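Local coordinates for protein fervidolysin (Fervidobacterium pennivorans, PDB 1R6V) that degrades keratin into peptides as a subtilisin-like serine protease, allowing its bacterium to grow on native feathers, at residues A124-G128 against E139-Q145; L409-T413 against D434-Q438. The protein carries 1 engineered substitution. One frame throughout, in Å; residues are numbered along the deposited sequence.

Both interactions belong to the subtilisin-like part of the chain and lie on the same side of its centre; the centres of interactions 1 and 2 lie about 36 and 28 Å from the centre of the chain and about 16 Å from each other. They meet where the turn after helix 136-140 reaches helix 433-438: Gly142 O lies 3.6 Å from Asp434 CB, a packing contact, and Ile141 shares backbone hydrogen bonding with Leu433, the residue before Asp434. Interaction 1 is the one near the metal, with Gly128 about 8 Å from the bound calcium ion and next in sequence to its ligand Glu129. Interaction 2, between helices 403-413 and 433-438, is remote from the calcium and catalytic sites.

Interaction 1 of 2, residues A124-G128 against E139-Q145; sequences ARDYG and EAIGVTQ
A polar loop-to-turn contact, with a salt bridge at one end and a side-chain amide hydrogen bond at the other, lays residues 124-128 of the subtilisin-like protease against the end of helix 136-140 and the turn leading into helix 145-150, beside the calcium-binding region. The turn leaves the first helix through a Schellman motif at Gly142, and Thr144 N-caps the second. Arg125 crosses Glu139 at about a right angle; its NE gives a nearly straight bond of 2.6 Å to Glu139 OE1, in the guanidinium plane, and NH2 adds a weak one. Further bonds from NH2 to Met112 O and NH1 to Asn133 O help fix its rotation. Between the polar ends lies Tyr127, whose ring edge meets Val143 O (CE2 to O, 3.5 Å), while its OH packs 3.3 Å from Glu139 CB. At the far end Gln145 OE1 accepts from Lys212, and a water donates to Asp126 O and accepts from Gln145 N. With an alanine in place of Gln145, Lys212 would probably lose that acceptor and Asp126 O its amide donor, leaving the water bridge between the backbones. Gln145 NE2 approaches Asp126 O at 2.8 Å from above the carbonyl plane, 57° out of it.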
loop_
_atom_site.group_PDB
_atom_site.type_symbol
_atom_site.label_atom_id
_atom_site.label_comp_id
_atom_site.label_asym_id
_atom_site.label_seq_id
_atom_site.Cartn_x
_atom_site.Cartn_y
_atom_site.Cartn_z
ATOM N N ALA A 124 30.463 12.945 -27.846
ATOM C CA ALA A 124 30.192 12.318 -26.554
ATOM C C ALA A 124 28.738 11.854 -26.512
ATOM O O ALA A 124 28.452 10.666 -26.343
ATOM C CB ALA A 124 30.465 13.309 -25.421
ATOM N N ARG A 125 27.822 12.797 -26.681
ATOM C CA ARG A 125 26.402 12.486 -26.665
ATOM C C ARG A 125 25.858 12.500 -28.078
ATOM O O ARG A 125 25.105 13.394 -28.459
ATOM C CB ARG A 125 25.657 13.505 -25.814
ATOM C CG ARG A 125 26.079 13.464 -24.378
ATOM C CD ARG A 125 25.506 14.613 -23.591
ATOM N NE ARG A 125 26.139 14.670 -22.285
ATOM C CZ ARG A 125 26.090 15.718 -21.477
ATOM N NH1 ARG A 125 25.427 16.809 -21.838
ATOM N NH2 ARG A 125 26.719 15.676 -20.314
ATOM N N ASP A 126 26.244 11.501 -28.857
ATOM C CA ASP A 126 25.789 11.408 -30.232
ATOM C C ASP A 126 24.649 10.403 -30.332
ATOM O O ASP A 126 24.872 9.223 -30.612
ATOM C CB ASP A 126 26.959 11.001 -31.138
ATOM C CG ASP A 126 26.590 11.000 -32.611
ATOM O OD1 ASP A 126 25.801 11.876 -33.034
ATOM O OD2 ASP A 126 27.108 10.130 -33.349
ATOM N N TYR A 127 23.427 10.876 -30.099
ATOM C CA TYR A 127 22.254 10.012 -30.170
ATOM C C TYR A 127 21.476 10.205 -31.467
ATOM O O TYR A 127 20.497 9.503 -31.711
ATOM C CB TYR A 127 21.335 10.257 -28.966
ATOM C CG TYR A 127 22.072 10.211 -27.650
ATOM C CD1 TYR A 127 22.133 11.335 -26.828
ATOM C CD2 TYR A 127 22.803 9.079 -27.273
ATOM C CE1 TYR A 127 22.903 11.346 -25.676
ATOM C CE2 TYR A 127 23.585 9.081 -26.114
ATOM C CZ TYR A 127 23.632 10.226 -25.327
ATOM O OH TYR A 127 24.456 10.278 -24.228
ATOM N N GLY A 128 21.901 11.167 -32.285
ATOM C CA GLY A 128 21.239 11.408 -33.560
ATOM C C GLY A 128 20.191 12.512 -33.611
ATOM O O GLY A 128 19.757 12.916 -34.695
ATOM N N GLU A 139 23.676 9.872 -21.240
ATOM C CA GLU A 139 25.105 9.582 -21.175
ATOM C C GLU A 139 25.439 8.918 -19.839
ATOM O O GLU A 139 26.193 7.945 -19.781
ATOM C CB GLU A 139 25.945 10.856 -21.313
ATOM C CG GLU A 139 27.419 10.532 -21.542
ATOM C CD GLU A 139 28.350 11.725 -21.363
ATOM O OE1 GLU A 139 27.875 12.873 -21.452
ATOM O OE2 GLU A 139 29.568 11.507 -21.152
ATOM N N ALA A 140 24.865 9.435 -18.762
ATOM C CA ALA A 140 25.142 8.898 -17.446
ATOM C C ALA A 140 24.752 7.432 -17.289
ATOM O O ALA A 140 25.443 6.686 -16.601
ATOM C CB ALA A 140 24.451 9.730 -16.389
ATOM N N ILE A 141 23.649 7.018 -17.902
ATOM C CA ILE A 141 23.247 5.623 -17.758
ATOM C C ILE A 141 23.888 4.696 -18.782
ATOM O O ILE A 141 23.618 3.498 -18.789
ATOM C CB ILE A 141 21.690 5.452 -17.764
ATOM C CG1 ILE A 141 21.083 5.921 -19.093
ATOM C CG2 ILE A 141 21.106 6.212 -16.569
ATOM C CD1 ILE A 141 19.560 5.677 -19.224
ATOM N N GLY A 142 24.743 5.243 -19.640
ATOM C CA GLY A 142 25.434 4.417 -20.624
ATOM C C GLY A 142 24.755 4.153 -21.953
ATOM O O GLY A 142 25.110 3.211 -22.661
ATOM N N VAL A 143 23.778 4.976 -22.314
ATOM C CA VAL A 143 23.098 4.793 -23.580
ATOM C C VAL A 143 24.004 5.182 -24.753
ATOM O O VAL A 143 24.747 6.157 -24.673
ATOM C CB VAL A 143 21.829 5.677 -23.656
ATOM C CG1 VAL A 143 21.285 5.685 -25.073
ATOM C CG2 VAL A 143 20.783 5.185 -22.671
ATOM N N THR A 144 23.973 4.398 -25.825
ATOM C CA THR A 144 24.725 4.740 -27.027
ATOM C C THR A 144 23.881 4.246 -28.190
ATOM O O THR A 144 23.014 3.382 -28.013
ATOM C CB THR A 144 26.144 4.090 -27.097
ATOM O OG1 THR A 144 26.030 2.672 -27.251
ATOM C CG2 THR A 144 26.945 4.415 -25.847
ATOM N N GLN A 145 24.095 4.805 -29.373
ATOM C CA GLN A 145 23.319 4.355 -30.520
ATOM C C GLN A 145 23.624 2.887 -30.793
ATOM O O GLN A 145 22.742 2.120 -31.174
ATOM C CB GLN A 145 23.624 5.211 -31.753
ATOM C CG GLN A 145 23.113 6.646 -31.622
ATOM C CD GLN A 145 23.038 7.369 -32.957
ATOM O OE1 GLN A 145 22.267 6.984 -33.835
ATOM N NE2 GLN A 145 23.835 8.419 -33.112
HETATM O O HOH W 1 26.164 7.120 -29.247
#

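Interaction 2 of 2, residues L409-T413 against D434-Q438; sequences LLENT and DAALQ
Thr413 and Leu409, one turn apart on helix 403-413, pack on Ala435 and Ala436 of helix 433-438, a helix-helix contact in the subtilisin-like domain with small residues at the crossing. The axes of segments 409-413 and 434-438 approach to 8.7 Å and their directions differ by 121°. Thr413 touches with all three side-chain atoms: CB lies 3.7 Å from Ala435 CB, CG2 rests near Ala435 O, and OG1 sits 3.4 Å from both CA and CB of Ala436. Leu409, with CG anti to its nitrogen (chi1 178°), straddles the carbonyl oxygen of Ala436, CD2 at 3.4 Å from that O and CD1 at 3.6 Å. Its CG also meets the Ala436 methyl, which the CD2 branch of Leu410 approaches more loosely. Further out, helix 380-397 backs this apolar patch: Leu394 touches both Leu410 and Ala436, and Val387 and Val390 also pack on Leu410. Phe398 and Pro442 pack on Leu409. What orients the threonine is a bond within its own helix. With OG1 between the backbone N and the carbonyl carbon (chi1 57°), Thr413 OG1 donates back to Leu409 O, 2.8 Å away.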
loop_
_atom_site.group_PDB
_atom_site.type_symbol
_atom_site.label_atom_id
_atom_site.label_comp_id
_atom_site.label_asym_id
_atom_site.label_seq_id
_atom_site.Cartn_x
_atom_site.Cartn_y
_atom_site.Cartn_z
ATOM N N LEU A 409 19.117 -7.388 -11.435
ATOM C CA LEU A 409 20.069 -7.102 -12.503
ATOM C C LEU A 409 20.481 -5.642 -12.387
ATOM O O LEU A 409 21.662 -5.302 -12.490
ATOM C CB LEU A 409 19.441 -7.360 -13.873
ATOM C CG LEU A 409 20.330 -7.061 -15.092
ATOM C CD1 LEU A 409 21.719 -7.745 -14.970
ATOM C CD2 LEU A 409 19.617 -7.541 -16.337
ATOM N N LEU A 410 19.501 -4.771 -12.165
ATOM C CA LEU A 410 19.812 -3.354 -12.014
ATOM C C LEU A 410 20.729 -3.081 -10.828
ATOM O O LEU A 410 21.670 -2.292 -10.931
ATOM C CB LEU A 410 18.533 -2.537 -11.818
ATOM C CG LEU A 410 17.555 -2.515 -12.985
ATOM C CD1 LEU A 410 16.382 -1.651 -12.591
ATOM C CD2 LEU A 410 18.206 -2.017 -14.229
ATOM N N GLU A 411 20.440 -3.711 -9.692
ATOM C CA GLU A 411 21.226 -3.497 -8.488
ATOM C C GLU A 411 22.624 -4.092 -8.614
ATOM O O GLU A 411 23.595 -3.489 -8.159
ATOM C CB GLU A 411 20.493 -4.078 -7.282
ATOM C CG GLU A 411 19.192 -3.314 -6.960
ATOM C CD GLU A 411 18.339 -3.982 -5.901
ATOM O OE1 GLU A 411 18.739 -5.046 -5.372
ATOM O OE2 GLU A 411 17.251 -3.436 -5.602
ATOM N N ASN A 412 22.724 -5.252 -9.256
ATOM C CA ASN A 412 24.019 -5.901 -9.434
ATOM C C ASN A 412 24.943 -5.168 -10.400
ATOM O O ASN A 412 26.165 -5.343 -10.328
ATOM C CB ASN A 412 23.841 -7.343 -9.928
ATOM C CG ASN A 412 23.226 -8.250 -8.881
ATOM O OD1 ASN A 412 23.189 -7.918 -7.697
ATOM N ND2 ASN A 412 22.753 -9.415 -9.315
ATOM N N THR A 413 24.383 -4.344 -11.282
ATOM C CA THR A 413 25.199 -3.636 -12.266
ATOM C C THR A 413 25.292 -2.131 -12.079
ATOM O O THR A 413 25.916 -1.434 -12.895
ATOM C CB THR A 413 24.709 -3.922 -13.715
ATOM O OG1 THR A 413 23.323 -3.558 -13.848
ATOM C CG2 THR A 413 24.870 -5.395 -14.053
ATOM N N ASP A 434 24.053 0.030 -19.940
ATOM C CA ASP A 434 25.026 -0.763 -20.665
ATOM C C ASP A 434 25.475 -1.997 -19.887
ATOM O O ASP A 434 25.504 -3.098 -20.449
ATOM C CB ASP A 434 26.223 0.093 -21.148
ATOM C CG ASP A 434 26.924 0.871 -20.033
ATOM O OD1 ASP A 434 26.497 0.821 -18.863
ATOM O OD2 ASP A 434 27.930 1.560 -20.348
ATOM N N ALA A 435 25.796 -1.833 -18.606
ATOM C CA ALA A 435 26.217 -2.964 -17.783
ATOM C C ALA A 435 25.051 -3.929 -17.561
ATOM O O ALA A 435 25.219 -5.155 -17.594
ATOM C CB ALA A 435 26.767 -2.478 -16.432
ATOM N N ALA A 436 23.856 -3.387 -17.349
ATOM C CA ALA A 436 22.696 -4.253 -17.130
ATOM C C ALA A 436 22.381 -5.092 -18.364
ATOM O O ALA A 436 22.089 -6.290 -18.260
ATOM C CB ALA A 436 21.470 -3.411 -16.749
ATOM N N LEU A 437 22.458 -4.476 -19.539
ATOM C CA LEU A 437 22.127 -5.184 -20.768
ATOM C C LEU A 437 23.085 -6.344 -21.046
ATOM O O LEU A 437 22.711 -7.319 -21.702
ATOM C CB LEU A 437 22.109 -4.209 -21.952
ATOM C CG LEU A 437 21.480 -4.700 -23.258
ATOM C CD1 LEU A 437 20.023 -5.076 -23.035
ATOM C CD2 LEU A 437 21.600 -3.603 -24.288
ATOM N N GLN A 438 24.312 -6.234 -20.553
ATOM C CA GLN A 438 25.300 -7.293 -20.742
ATOM C C GLN A 438 24.848 -8.560 -20.045
ATOM O O GLN A 438 25.126 -9.673 -20.501
ATOM C CB GLN A 438 26.663 -6.870 -20.195
ATOM C CG GLN A 438 27.327 -5.794 -21.030
ATOM C CD GLN A 438 28.753 -5.540 -20.614
ATOM O OE1 GLN A 438 29.546 -6.472 -20.496
ATOM N NE2 GLN A 438 29.093 -4.277 -20.394
#